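Local structure of hydrolase, putative (Plasmodium vivax, 2B30) at residues Ile253-Asn267 and Ser271-His284. The protein is a putative Cof-like hydrolase of the HAD superfamily that binds calcium in the crystal and may act as a magnesium-binding phosphatase. Sequence-based numbering, arbitrary orientation.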
loop_
_atom_site.group_PDB
_atom_site.type_symbol
_atom_site.label_atom_id
_atom_site.label_comp_id
_atom_site.label_asym_id
_atom_site.label_seq_id
_atom_site.Cartn_x
_atom_site.Cartn_y
_atom_site.Cartn_z
ATOM N N ILE A 253 8.024 4.437 -4.331
ATOM C CA ILE A 253 6.928 5.411 -4.285
ATOM C C ILE A 253 5.934 5.203 -3.137
ATOM O O ILE A 253 5.461 6.174 -2.536
ATOM C CB ILE A 253 6.157 5.437 -5.629
ATOM C CG1 ILE A 253 7.045 6.007 -6.731
ATOM C CG2 ILE A 253 4.866 6.251 -5.517
ATOM C CD1 ILE A 253 6.584 5.576 -8.071
ATOM N N ALA A 254 5.608 3.953 -2.839
ATOM C CA ALA A 254 4.657 3.663 -1.770
ATOM C C ALA A 254 5.224 4.018 -0.415
ATOM O O ALA A 254 4.469 4.406 0.461
ATOM C CB ALA A 254 4.241 2.219 -1.781
ATOM N N MET A 255 6.534 3.879 -0.228
ATOM C CA MET A 255 7.128 4.254 1.048
ATOM C C MET A 255 7.389 5.758 1.126
ATOM O O MET A 255 7.412 6.319 2.216
ATOM C CB MET A 255 8.392 3.456 1.336
ATOM C CG MET A 255 9.635 3.925 0.620
ATOM S SD MET A 255 11.001 2.905 1.168
ATOM C CE MET A 255 12.363 3.617 0.241
ATOM N N LEU A 256 7.573 6.413 -0.018
ATOM C CA LEU A 256 7.716 7.872 -0.044
ATOM C C LEU A 256 6.364 8.582 0.157
ATOM O O LEU A 256 6.304 9.659 0.761
ATOM C CB LEU A 256 8.368 8.321 -1.353
ATOM C CG LEU A 256 9.794 7.803 -1.579
ATOM C CD1 LEU A 256 10.245 8.004 -3.027
ATOM C CD2 LEU A 256 10.758 8.462 -0.614
ATOM N N SER A 257 5.286 7.977 -0.342
ATOM C CA SER A 257 3.939 8.553 -0.214
ATOM C C SER A 257 3.365 8.432 1.191
ATOM O O SER A 257 2.789 9.388 1.702
ATOM C CB SER A 257 2.970 7.886 -1.193
ATOM O OG SER A 257 3.294 8.212 -2.532
ATOM N N ASN A 258 3.517 7.262 1.808
ATOM C CA ASN A 258 2.857 6.975 3.088
ATOM C C ASN A 258 3.635 7.385 4.341
ATOM O O ASN A 258 3.141 7.235 5.459
ATOM C CB ASN A 258 2.477 5.498 3.169
ATOM C CG ASN A 258 1.510 5.091 2.078
ATOM O OD1 ASN A 258 1.919 4.844 0.959
ATOM N ND2 ASN A 258 0.230 5.020 2.398
ATOM N N PHE A 259 4.838 7.913 4.167
ATOM C CA PHE A 259 5.596 8.408 5.294
ATOM C C PHE A 259 5.714 9.928 5.244
ATOM O O PHE A 259 5.575 10.536 4.176
ATOM C CB PHE A 259 6.946 7.718 5.346
ATOM C CG PHE A 259 6.862 6.304 5.838
ATOM C CD1 PHE A 259 6.465 6.036 7.150
ATOM C CD2 PHE A 259 7.165 5.236 5.003
ATOM C CE1 PHE A 259 6.368 4.728 7.621
ATOM C CE2 PHE A 259 7.062 3.924 5.465
ATOM C CZ PHE A 259 6.661 3.674 6.777
ATOM N N LYS A 260 5.920 10.533 6.416
ATOM C CA LYS A 260 5.893 11.987 6.567
ATOM C C LYS A 260 7.242 12.586 6.261
ATOM O O LYS A 260 7.328 13.572 5.542
ATOM C CB LYS A 260 5.479 12.399 7.989
ATOM C CG LYS A 260 5.312 13.922 8.176
ATOM C CD LYS A 260 5.185 14.310 9.638
ATOM C CE LYS A 260 3.819 14.028 10.174
ATOM N NZ LYS A 260 3.764 14.044 11.660
ATOM N N TYR A 261 8.293 12.011 6.829
ATOM C CA TYR A 261 9.637 12.517 6.597
ATOM C C TYR A 261 10.273 11.725 5.469
ATOM O O TYR A 261 11.236 10.983 5.682
ATOM C CB TYR A 261 10.460 12.483 7.890
ATOM C CG TYR A 261 9.751 13.247 8.973
ATOM C CD1 TYR A 261 9.607 14.624 8.893
ATOM C CD2 TYR A 261 9.166 12.593 10.042
ATOM C CE1 TYR A 261 8.915 15.330 9.865
ATOM C CE2 TYR A 261 8.483 13.289 11.019
ATOM C CZ TYR A 261 8.355 14.648 10.928
ATOM O OH TYR A 261 7.658 15.315 11.914
ATOM N N SER A 262 9.710 11.905 4.271
ATOM C CA SER A 262 10.132 11.174 3.085
ATOM C C SER A 262 10.858 12.103 2.141
ATOM O O SER A 262 10.405 13.224 1.856
ATOM C CB SER A 262 8.943 10.513 2.375
ATOM O OG SER A 262 8.056 11.464 1.810
ATOM N N PHE A 263 11.993 11.629 1.651
ATOM C CA PHE A 263 12.881 12.462 0.867
ATOM C C PHE A 263 13.295 11.768 -0.413
ATOM O O PHE A 263 13.683 10.600 -0.388
ATOM C CB PHE A 263 14.101 12.817 1.711
ATOM C CG PHE A 263 13.778 13.715 2.865
ATOM C CD1 PHE A 263 13.792 15.093 2.713
ATOM C CD2 PHE A 263 13.426 13.188 4.093
ATOM C CE1 PHE A 263 13.475 15.928 3.778
ATOM C CE2 PHE A 263 13.108 14.016 5.155
ATOM C CZ PHE A 263 13.130 15.389 4.993
ATOM N N ALA A 264 13.199 12.486 -1.532
ATOM C CA ALA A 264 13.689 11.975 -2.816
ATOM C C ALA A 264 15.000 12.651 -3.183
ATOM O O ALA A 264 15.124 13.865 -3.098
ATOM C CB ALA A 264 12.670 12.186 -3.902
ATOM N N VAL A 265 15.987 11.856 -3.579
ATOM C CA VAL A 265 17.268 12.406 -4.025
ATOM C C VAL A 265 17.077 13.288 -5.257
ATOM O O VAL A 265 16.113 13.126 -6.008
ATOM C CB VAL A 265 18.310 11.298 -4.348
ATOM C CG1 VAL A 265 18.974 10.789 -3.086
ATOM C CG2 VAL A 265 17.677 10.142 -5.125
ATOM N N ALA A 266 18.007 14.221 -5.449
ATOM C CA ALA A 266 18.023 15.104 -6.624
ATOM C C ALA A 266 17.906 14.331 -7.933
ATOM O O ALA A 266 17.252 14.791 -8.881
ATOM C CB ALA A 266 19.292 15.917 -6.633
ATOM N N ASN A 267 18.537 13.157 -7.984
ATOM C CA ASN A 267 18.469 12.298 -9.174
ATOM C C ASN A 267 17.237 11.384 -9.247
ATOM O O ASN A 267 17.163 10.511 -10.104
ATOM C CB ASN A 267 19.742 11.456 -9.304
ATOM C CG ASN A 267 20.092 10.710 -8.034
ATOM O OD1 ASN A 267 20.552 11.302 -7.059
ATOM N ND2 ASN A 267 19.911 9.402 -8.050
ATOM N N SER A 271 8.249 10.841 -10.706
ATOM C CA SER A 271 7.221 10.269 -9.850
ATOM C C SER A 271 7.642 10.249 -8.372
ATOM O O SER A 271 6.892 10.672 -7.494
ATOM C CB SER A 271 6.906 8.862 -10.315
ATOM O OG SER A 271 6.119 8.209 -9.351
ATOM N N ALA A 272 8.851 9.767 -8.109
ATOM C CA ALA A 272 9.368 9.686 -6.753
ATOM C C ALA A 272 9.511 11.070 -6.143
ATOM O O ALA A 272 9.241 11.258 -4.956
ATOM C CB ALA A 272 10.706 8.966 -6.738
ATOM N N LYS A 273 9.948 12.033 -6.950
ATOM C CA LYS A 273 10.133 13.415 -6.487
ATOM C C LYS A 273 8.829 14.045 -5.988
ATOM O O LYS A 273 8.843 14.785 -5.001
ATOM C CB LYS A 273 10.730 14.295 -7.601
ATOM C CG LYS A 273 12.244 14.126 -7.811
ATOM C CD LYS A 273 12.790 15.072 -8.895
ATOM C CE LYS A 273 14.310 14.961 -9.015
ATOM N NZ LYS A 273 14.924 15.940 -9.961
ATOM N N SER A 274 7.717 13.751 -6.673
ATOM C CA SER A 274 6.418 14.317 -6.316
ATOM C C SER A 274 5.752 13.577 -5.159
ATOM O O SER A 274 5.062 14.200 -4.353
ATOM C CB SER A 274 5.474 14.360 -7.520
ATOM O OG SER A 274 5.411 13.105 -8.158
ATOM N N HIS A 275 5.950 12.264 -5.077
ATOM C CA HIS A 275 5.297 11.466 -4.036
ATOM C C HIS A 275 5.956 11.666 -2.671
ATOM O O HIS A 275 5.310 11.515 -1.623
ATOM C CB HIS A 275 5.242 9.989 -4.439
ATOM C CG HIS A 275 4.120 9.674 -5.377
ATOM N ND1 HIS A 275 2.841 9.412 -4.937
ATOM C CD2 HIS A 275 4.074 9.605 -6.729
ATOM C CE1 HIS A 275 2.054 9.202 -5.978
ATOM N NE2 HIS A 275 2.779 9.310 -7.076
ATOM N N ALA A 276 7.234 12.033 -2.695
ATOM C CA ALA A 276 7.975 12.379 -1.489
ATOM C C ALA A 276 7.548 13.744 -0.975
ATOM O O ALA A 276 6.913 14.500 -1.690
ATOM C CB ALA A 276 9.472 12.370 -1.775
ATOM N N LYS A 277 7.897 14.051 0.268
ATOM C CA LYS A 277 7.560 15.345 0.868
ATOM C C LYS A 277 8.476 16.412 0.309
ATOM O O LYS A 277 8.066 17.551 0.055
ATOM C CB LYS A 277 7.737 15.306 2.387
ATOM C CG LYS A 277 7.071 16.457 3.143
ATOM C CD LYS A 277 7.702 16.639 4.527
ATOM C CE LYS A 277 6.674 16.917 5.628
ATOM N NZ LYS A 277 7.329 17.038 6.983
ATOM N N CYS A 278 9.730 16.021 0.109
ATOM C CA CYS A 278 10.777 16.970 -0.132
ATOM C C CYS A 278 11.871 16.368 -1.004
ATOM O O CYS A 278 12.344 15.261 -0.747
ATOM C CB CYS A 278 11.331 17.383 1.218
ATOM S SG CYS A 278 12.529 18.673 1.157
ATOM N N VAL A 279 12.252 17.104 -2.046
ATOM C CA VAL A 279 13.328 16.704 -2.936
ATOM C C VAL A 279 14.626 17.263 -2.375
ATOM O O VAL A 279 14.710 18.458 -2.067
ATOM C CB VAL A 279 13.129 17.267 -4.363
ATOM C CG1 VAL A 279 14.263 16.786 -5.300
ATOM C CG2 VAL A 279 11.766 16.882 -4.914
ATOM N N LEU A 280 15.641 16.424 -2.252
ATOM C CA LEU A 280 16.921 16.897 -1.729
ATOM C C LEU A 280 17.627 17.786 -2.763
ATOM O O LEU A 280 17.498 17.581 -3.964
ATOM C CB LEU A 280 17.809 15.718 -1.308
ATOM C CG LEU A 280 17.324 14.900 -0.096
ATOM C CD1 LEU A 280 18.097 13.600 0.025
ATOM C CD2 LEU A 280 17.447 15.678 1.199
ATOM N N PRO A 281 18.374 18.793 -2.301
ATOM C CA PRO A 281 19.114 19.619 -3.247
ATOM C C PRO A 281 20.377 18.934 -3.760
ATOM O O PRO A 281 21.084 19.490 -4.597
ATOM C CB PRO A 281 19.488 20.837 -2.406
ATOM C CG PRO A 281 19.644 20.303 -1.046
ATOM C CD PRO A 281 18.589 19.237 -0.910
ATOM N N VAL A 282 20.656 17.732 -3.267
ATOM C CA VAL A 282 21.904 17.065 -3.561
ATOM C C VAL A 282 21.594 15.660 -4.104
ATOM O O VAL A 282 20.563 15.072 -3.774
ATOM C CB VAL A 282 22.789 17.078 -2.280
ATOM C CG1 VAL A 282 22.350 16.005 -1.289
ATOM C CG2 VAL A 282 24.253 16.938 -2.611
ATOM N N SER A 283 22.461 15.147 -4.973
ATOM C CA SER A 283 22.220 13.861 -5.631
ATOM C C SER A 283 22.988 12.734 -4.938
ATOM O O SER A 283 23.828 12.978 -4.060
ATOM C CB SER A 283 22.598 13.938 -7.110
ATOM O OG SER A 283 23.954 14.284 -7.257
ATOM N N HIS A 284 22.687 11.499 -5.327
ATOM C CA HIS A 284 23.278 10.343 -4.663
ATOM C C HIS A 284 24.803 10.310 -4.734
ATOM O O HIS A 284 25.445 9.973 -3.739
ATOM C CB HIS A 284 22.662 9.030 -5.146
ATOM C CG HIS A 284 22.934 8.708 -6.579
ATOM N ND1 HIS A 284 23.021 9.671 -7.562
ATOM C CD2 HIS A 284 23.104 7.519 -7.201
ATOM C CE1 HIS A 284 23.250 9.089 -8.725
ATOM N NE2 HIS A 284 23.305 7.783 -8.533
#
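The hydroxyl of Ser262 links three backbone pieces: it donates to Leu256 O, in the last turn of helix 253-257, and accepts the N-H of Lys277, with OG and Lys277 N 3.0 Å apart. Ser262 chi1 of 67° tucks OG between its own backbone N and carbonyl carbon, facing the turn after helix 270-275. Lys277 N is shared, for it also reaches Ser262 O, which lies 3.1 Å away. From there strands 261-264 and 278-279 run parallel: Ala264 N bonds to Cys278 O, and Leu280 N meets Ala264 O at 2.7 Å, nearly straight (171° at the hydrogen). On one side of this pair the Phe263 ring lies obliquely against Cys278 CB and Leu280 CD2, with helix 288-297 beyond. On the other, Ala264 CB packs against Ala276 CB (3.8 Å), just past the helix, and against the Ala272-Lys273 backbone of the helix itself.

Helix 253-257 runs beside helix 270-275, the axes of segments 253-257 and 271-275 being 20° apart. Ile253 CG2 lies over one face of the His275 imidazole, 3.6 Å from its centroid, a CH-pi contact, while Ser257 OG sits at the ring edge and takes a weak bond from ND1. Past the strands, Asn267 OD1 accepts His284 N at 2.8 Å, while Asn267 ND2 lies over one face of the His284 ring and bonds to Gly36 O.

Strand 261-264, helix 270-275 and strand 278-279, the outermost of its sheet within the chain, form a beta-alpha-beta crossover of the Rossmann-like HAD core, with Val265 packed near the calcium ligand Asp248.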